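PDB 6PNR: alpha-glucosidase from [Eubacterium] rectale, which probably hydrolyses alpha-glycosidic bonds of sulfoquinovose-containing sugars, as a sulfoquinovosidase of glycoside hydrolase family 31. Local coordinates for residues P27-E36 against T48-L57. Numbering follows the deposited sequence.
Sequences PMIYVGVGQE and TDYVTERFPL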
ATOM      1  N   PRO A  27     -25.291   0.645 -17.498  1.00 43.06           N
ATOM      2  CA  PRO A  27     -26.138   0.637 -16.299  1.00 40.35           C
ATOM      3  C   PRO A  27     -25.742   1.723 -15.312  1.00 43.48           C
ATOM      4  O   PRO A  27     -24.569   2.072 -15.164  1.00 40.07           O
ATOM      5  CB  PRO A  27     -25.909  -0.759 -15.708  1.00 43.49           C
ATOM      6  CG  PRO A  27     -24.580  -1.172 -16.238  1.00 42.56           C
ATOM      7  CD  PRO A  27     -24.505  -0.591 -17.621  1.00 43.90           C
ATOM      8  N   MET A  28     -26.754   2.249 -14.622  1.00 41.76           N
ATOM      9  CA  MET A  28     -26.582   3.350 -13.688  1.00 39.46           C
ATOM     10  C   MET A  28     -26.278   2.884 -12.271  1.00 34.14           C
ATOM     11  O   MET A  28     -25.651   3.629 -11.512  1.00 42.97           O
ATOM     12  CB  MET A  28     -27.843   4.226 -13.679  1.00 38.25           C
ATOM     13  CG  MET A  28     -27.687   5.589 -13.009  1.00 41.69           C
ATOM     14  SD  MET A  28     -29.156   6.640 -13.188  1.00 41.31           S
ATOM     15  CE  MET A  28     -30.319   5.781 -12.143  1.00 32.74           C
ATOM     16  N   ILE A  29     -26.708   1.682 -11.890  1.00 33.29           N
ATOM     17  CA  ILE A  29     -26.582   1.199 -10.518  1.00 32.30           C
ATOM     18  C   ILE A  29     -26.063  -0.234 -10.530  1.00 39.45           C
ATOM     19  O   ILE A  29     -26.592  -1.089 -11.249  1.00 38.59           O
ATOM     20  CB  ILE A  29     -27.926   1.268  -9.765  1.00 36.80           C
ATOM     21  CG1 ILE A  29     -28.487   2.692  -9.762  1.00 35.98           C
ATOM     22  CG2 ILE A  29     -27.770   0.758  -8.349  1.00 34.92           C
ATOM     23  CD1 ILE A  29     -29.910   2.784  -9.206  1.00 36.15           C
ATOM     24  N   TYR A  30     -25.028  -0.494  -9.733  1.00 32.37           N
ATOM     25  CA  TYR A  30     -24.655  -1.839  -9.334  1.00 31.86           C
ATOM     26  C   TYR A  30     -24.889  -1.984  -7.837  1.00 35.78           C
ATOM     27  O   TYR A  30     -24.745  -1.025  -7.072  1.00 37.76           O
ATOM     28  CB  TYR A  30     -23.178  -2.158  -9.638  1.00 33.08           C
ATOM     29  CG  TYR A  30     -22.735  -1.955 -11.079  1.00 31.49           C
ATOM     30  CD1 TYR A  30     -22.669  -0.685 -11.639  1.00 33.48           C
ATOM     31  CD2 TYR A  30     -22.334  -3.041 -11.861  1.00 34.84           C
ATOM     32  CE1 TYR A  30     -22.246  -0.495 -12.948  1.00 33.25           C
ATOM     33  CE2 TYR A  30     -21.907  -2.863 -13.168  1.00 29.46           C
ATOM     34  CZ  TYR A  30     -21.868  -1.593 -13.702  1.00 35.74           C
ATOM     35  OH  TYR A  30     -21.452  -1.419 -14.996  1.00 42.09           O
ATOM     36  N   VAL A  31     -25.221  -3.199  -7.419  1.00 33.71           N
ATOM     37  CA  VAL A  31     -25.416  -3.517  -6.014  1.00 32.56           C
ATOM     38  C   VAL A  31     -24.594  -4.755  -5.707  1.00 35.54           C
ATOM     39  O   VAL A  31     -24.176  -5.488  -6.604  1.00 34.43           O
ATOM     40  CB  VAL A  31     -26.898  -3.750  -5.679  1.00 36.04           C
ATOM     41  CG1 VAL A  31     -27.680  -2.501  -5.978  1.00 37.36           C
ATOM     42  CG2 VAL A  31     -27.433  -4.903  -6.511  1.00 33.57           C
ATOM     43  N   GLY A  32     -24.353  -4.986  -4.426  1.00 31.14           N
ATOM     44  CA  GLY A  32     -23.617  -6.173  -4.074  1.00 30.95           C
ATOM     45  C   GLY A  32     -23.464  -6.334  -2.583  1.00 35.80           C
ATOM     46  O   GLY A  32     -24.154  -5.697  -1.785  1.00 34.00           O
ATOM     47  N   VAL A  33     -22.543  -7.228  -2.234  1.00 34.84           N
ATOM     48  CA  VAL A  33     -22.303  -7.656  -0.866  1.00 34.13           C
ATOM     49  C   VAL A  33     -20.806  -7.575  -0.605  1.00 31.78           C
ATOM     50  O   VAL A  33     -20.010  -8.113  -1.383  1.00 35.43           O
ATOM     51  CB  VAL A  33     -22.818  -9.088  -0.628  1.00 36.19           C
ATOM     52  CG1 VAL A  33     -22.607  -9.504   0.832  1.00 36.21           C
ATOM     53  CG2 VAL A  33     -24.296  -9.204  -1.043  1.00 35.16           C
ATOM     54  N   GLY A  34     -20.427  -6.895   0.477  1.00 34.25           N
ATOM     55  CA  GLY A  34     -19.046  -6.848   0.901  1.00 33.53           C
ATOM     56  C   GLY A  34     -18.928  -7.131   2.388  1.00 40.21           C
ATOM     57  O   GLY A  34     -19.911  -7.103   3.132  1.00 35.10           O
ATOM     58  N   GLN A  35     -17.693  -7.425   2.804  1.00 34.59           N
ATOM     59  CA  GLN A  35     -17.349  -7.630   4.209  1.00 37.64           C
ATOM     60  C   GLN A  35     -16.096  -6.818   4.505  1.00 37.17           C
ATOM     61  O   GLN A  35     -14.994  -7.186   4.079  1.00 37.47           O
ATOM     62  CB  GLN A  35     -17.129  -9.112   4.533  1.00 36.09           C
ATOM     63  CG  GLN A  35     -16.658  -9.375   5.979  1.00 42.09           C
ATOM     64  CD  GLN A  35     -17.595  -8.795   7.041  1.00 58.38           C
ATOM     65  OE1 GLN A  35     -18.761  -9.190   7.137  1.00 72.96           O
ATOM     66  NE2 GLN A  35     -17.083  -7.852   7.848  1.00 51.98           N
ATOM     67  N   GLU A  36     -16.259  -5.717   5.230  1.00 34.35           N
ATOM     68  CA  GLU A  36     -15.156  -4.797   5.436  1.00 32.83           C
ATOM     69  C   GLU A  36     -14.236  -5.290   6.546  1.00 35.06           C
ATOM     70  O   GLU A  36     -14.609  -6.113   7.383  1.00 35.11           O
ATOM     71  CB  GLU A  36     -15.677  -3.407   5.785  1.00 32.53           C
ATOM     72  CG  GLU A  36     -16.367  -3.325   7.127  1.00 34.11           C
ATOM     73  CD  GLU A  36     -17.848  -3.666   7.059  1.00 40.41           C
ATOM     74  OE1 GLU A  36     -18.324  -4.126   5.995  1.00 35.89           O
ATOM     75  OE2 GLU A  36     -18.536  -3.473   8.081  1.00 35.38           O
ATOM     76  N   THR A  48     -10.075  -2.128   4.495  1.00 32.84           N
ATOM     77  CA  THR A  48     -10.149  -2.944   3.294  1.00 36.08           C
ATOM     78  C   THR A  48     -11.534  -3.573   3.220  1.00 37.08           C
ATOM     79  O   THR A  48     -12.258  -3.644   4.214  1.00 37.26           O
ATOM     80  CB  THR A  48      -9.081  -4.040   3.279  1.00 37.02           C
ATOM     81  OG1 THR A  48      -9.236  -4.855   4.446  1.00 45.86           O
ATOM     82  CG2 THR A  48      -7.687  -3.432   3.264  1.00 45.19           C
ATOM     83  N   ASP A  49     -11.892  -4.042   2.026  1.00 34.94           N
ATOM     84  CA  ASP A  49     -13.194  -4.640   1.782  1.00 34.70           C
ATOM     85  C   ASP A  49     -13.005  -5.940   1.012  1.00 33.25           C
ATOM     86  O   ASP A  49     -12.118  -6.045   0.160  1.00 36.93           O
ATOM     87  CB  ASP A  49     -14.098  -3.666   0.990  1.00 31.68           C
ATOM     88  CG  ASP A  49     -15.580  -4.045   1.028  1.00 35.58           C
ATOM     89  OD1 ASP A  49     -16.009  -4.762   1.968  1.00 32.84           O
ATOM     90  OD2 ASP A  49     -16.315  -3.613   0.102  1.00 31.40           O
ATOM     91  N   TYR A  50     -13.844  -6.926   1.312  1.00 31.47           N
ATOM     92  CA  TYR A  50     -13.890  -8.183   0.570  1.00 37.06           C
ATOM     93  C   TYR A  50     -15.257  -8.266  -0.105  1.00 33.23           C
ATOM     94  O   TYR A  50     -16.259  -8.551   0.554  1.00 33.85           O
ATOM     95  CB  TYR A  50     -13.648  -9.365   1.493  1.00 36.67           C
ATOM     96  CG  TYR A  50     -13.798 -10.707   0.816  1.00 33.03           C
ATOM     97  CD1 TYR A  50     -13.293 -10.927  -0.463  1.00 36.02           C
ATOM     98  CD2 TYR A  50     -14.415 -11.767   1.470  1.00 38.62           C
ATOM     99  CE1 TYR A  50     -13.419 -12.171  -1.081  1.00 37.17           C
ATOM    100  CE2 TYR A  50     -14.543 -13.009   0.867  1.00 42.07           C
ATOM    101  CZ  TYR A  50     -14.048 -13.209  -0.408  1.00 37.11           C
ATOM    102  OH  TYR A  50     -14.182 -14.458  -0.996  1.00 36.36           O
ATOM    103  N   VAL A  51     -15.298  -7.999  -1.407  1.00 36.30           N
ATOM    104  CA  VAL A  51     -16.544  -7.991  -2.163  1.00 32.99           C
ATOM    105  C   VAL A  51     -16.790  -9.399  -2.690  1.00 33.41           C
ATOM    106  O   VAL A  51     -15.973  -9.937  -3.445  1.00 34.78           O
ATOM    107  CB  VAL A  51     -16.504  -6.970  -3.310  1.00 33.72           C
ATOM    108  CG1 VAL A  51     -17.800  -7.037  -4.140  1.00 33.13           C
ATOM    109  CG2 VAL A  51     -16.323  -5.545  -2.757  1.00 28.97           C
ATOM    110  N   THR A  52     -17.902 -10.008  -2.274  1.00 31.71           N
ATOM    111  CA  THR A  52     -18.300 -11.309  -2.794  1.00 34.97           C
ATOM    112  C   THR A  52     -19.345 -11.217  -3.901  1.00 39.16           C
ATOM    113  O   THR A  52     -19.454 -12.152  -4.703  1.00 38.36           O
ATOM    114  CB  THR A  52     -18.838 -12.197  -1.663  1.00 32.44           C
ATOM    115  OG1 THR A  52     -19.772 -11.453  -0.871  1.00 35.49           O
ATOM    116  CG2 THR A  52     -17.708 -12.675  -0.781  1.00 37.56           C
ATOM    117  N   GLU A  53     -20.112 -10.128  -3.978  1.00 34.85           N
ATOM    118  CA  GLU A  53     -21.074  -9.956  -5.059  1.00 34.19           C
ATOM    119  C   GLU A  53     -21.073  -8.515  -5.543  1.00 35.44           C
ATOM    120  O   GLU A  53     -20.995  -7.579  -4.740  1.00 36.04           O
ATOM    121  CB  GLU A  53     -22.500 -10.357  -4.622  1.00 36.23           C
ATOM    122  CG  GLU A  53     -22.619 -11.773  -4.059  1.00 42.71           C
ATOM    123  CD  GLU A  53     -24.064 -12.171  -3.741  1.00 46.70           C
ATOM    124  OE1 GLU A  53     -24.984 -11.497  -4.245  1.00 42.68           O
ATOM    125  OE2 GLU A  53     -24.276 -13.151  -2.986  1.00 45.83           O
ATOM    126  N   ARG A  54     -21.141  -8.344  -6.862  1.00 33.59           N
ATOM    127  CA  ARG A  54     -21.399  -7.047  -7.477  1.00 33.22           C
ATOM    128  C   ARG A  54     -22.007  -7.300  -8.847  1.00 37.55           C
ATOM    129  O   ARG A  54     -21.435  -8.056  -9.636  1.00 39.63           O
ATOM    130  CB  ARG A  54     -20.125  -6.200  -7.632  1.00 28.58           C
ATOM    131  CG  ARG A  54     -20.321  -5.049  -8.628  1.00 32.25           C
ATOM    132  CD  ARG A  54     -19.150  -4.063  -8.722  1.00 32.92           C
ATOM    133  NE  ARG A  54     -19.371  -3.122  -9.824  1.00 31.72           N
ATOM    134  CZ  ARG A  54     -18.852  -1.896  -9.907  1.00 35.12           C
ATOM    135  NH1 ARG A  54     -18.058  -1.426  -8.945  1.00 31.84           N
ATOM    136  NH2 ARG A  54     -19.138  -1.131 -10.958  1.00 35.08           N
ATOM    137  N   PHE A  55     -23.144  -6.669  -9.140  1.00 35.17           N
ATOM    138  CA  PHE A  55     -23.761  -6.907 -10.440  1.00 35.52           C
ATOM    139  C   PHE A  55     -24.624  -5.719 -10.817  1.00 40.82           C
ATOM    140  O   PHE A  55     -25.200  -5.064  -9.937  1.00 36.69           O
ATOM    141  CB  PHE A  55     -24.589  -8.203 -10.439  1.00 33.33           C
ATOM    142  CG  PHE A  55     -25.505  -8.345  -9.262  1.00 37.37           C
ATOM    143  CD1 PHE A  55     -26.774  -7.790  -9.286  1.00 38.30           C
ATOM    144  CD2 PHE A  55     -25.110  -9.048  -8.139  1.00 36.82           C
ATOM    145  CE1 PHE A  55     -27.628  -7.928  -8.205  1.00 34.70           C
ATOM    146  CE2 PHE A  55     -25.955  -9.186  -7.054  1.00 36.33           C
ATOM    147  CZ  PHE A  55     -27.221  -8.629  -7.091  1.00 36.96           C
ATOM    148  N   PRO A  56     -24.718  -5.401 -12.105  1.00 40.95           N
ATOM    149  CA  PRO A  56     -25.585  -4.301 -12.529  1.00 39.43           C
ATOM    150  C   PRO A  56     -27.050  -4.687 -12.426  1.00 38.47           C
ATOM    151  O   PRO A  56     -27.419  -5.860 -12.509  1.00 43.14           O
ATOM    152  CB  PRO A  56     -25.174  -4.065 -13.985  1.00 36.27           C
ATOM    153  CG  PRO A  56     -24.686  -5.413 -14.445  1.00 40.34           C
ATOM    154  CD  PRO A  56     -24.030  -6.044 -13.242  1.00 38.22           C
ATOM    155  N   LEU A  57     -27.886  -3.680 -12.225  1.00 38.66           N
ATOM    156  CA  LEU A  57     -29.317  -3.888 -12.105  1.00 40.89           C
ATOM    157  C   LEU A  57     -29.982  -3.767 -13.470  1.00 43.38           C
ATOM    158  O   LEU A  57     -29.543  -2.993 -14.327  1.00 40.66           O
ATOM    159  CB  LEU A  57     -29.928  -2.872 -11.144  1.00 40.00           C
ATOM    160  CG  LEU A  57     -29.517  -2.988  -9.678  1.00 38.86           C
ATOM    161  CD1 LEU A  57     -30.194  -1.884  -8.890  1.00 41.82           C
ATOM    162  CD2 LEU A  57     -29.901  -4.345  -9.145  1.00 40.04           C
TER
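Asp49 sits opposite Glu36 in a non-hydrogen-bonded pair; Arg101 forms salt bridges with Asp49 OD1 and Glu36 OE1, which probably offsets the repulsion between the two acids. Next along, Tyr50 exchanges two backbone hydrogen bonds with Gln35, while its hydroxyl reaches Glu199 of the second subunit. At Thr52 the pairing slips by one residue: Val33 O accepts both Thr52 N, at 3.0 Å, and Glu53 N, at 3.3 Å, the latter on a lone pair. This is a classic beta bulge in an antiparallel hairpin of strands 29-41 and 44-56, at one side of the six-stranded N-terminal sheet. Glu53 O accepts from Val33 N and approaches Gly32 CA at 3.0 Å; with no CB on Gly32, the carbonyl can come this close. Arg54, extended from CG to NE, lays NH2 over the centre of the Tyr30 ring, a cation-pi contact with the guanidinium plane inclined by 56°; Glu199 of the same chain forms a salt bridge with NH2. Phe55 turns to the other face of the sheet, where, with CG between the backbone N and the carbonyl carbon (chi1 47°), its ring lies over Val31 O and sets CE1 3.5 Å from Val31 CG2. Pro56, whose nitrogen has no hydrogen to donate, suits a non-hydrogen-bonded site and rests CB against Tyr30 CE2. Leu57 N bonds to Ile29 O; its buried, branched end suits apolar surroundings, CD1 meeting Ile29 CG2 and CD2 Val31 CG2, beside Phe73 and Ile77.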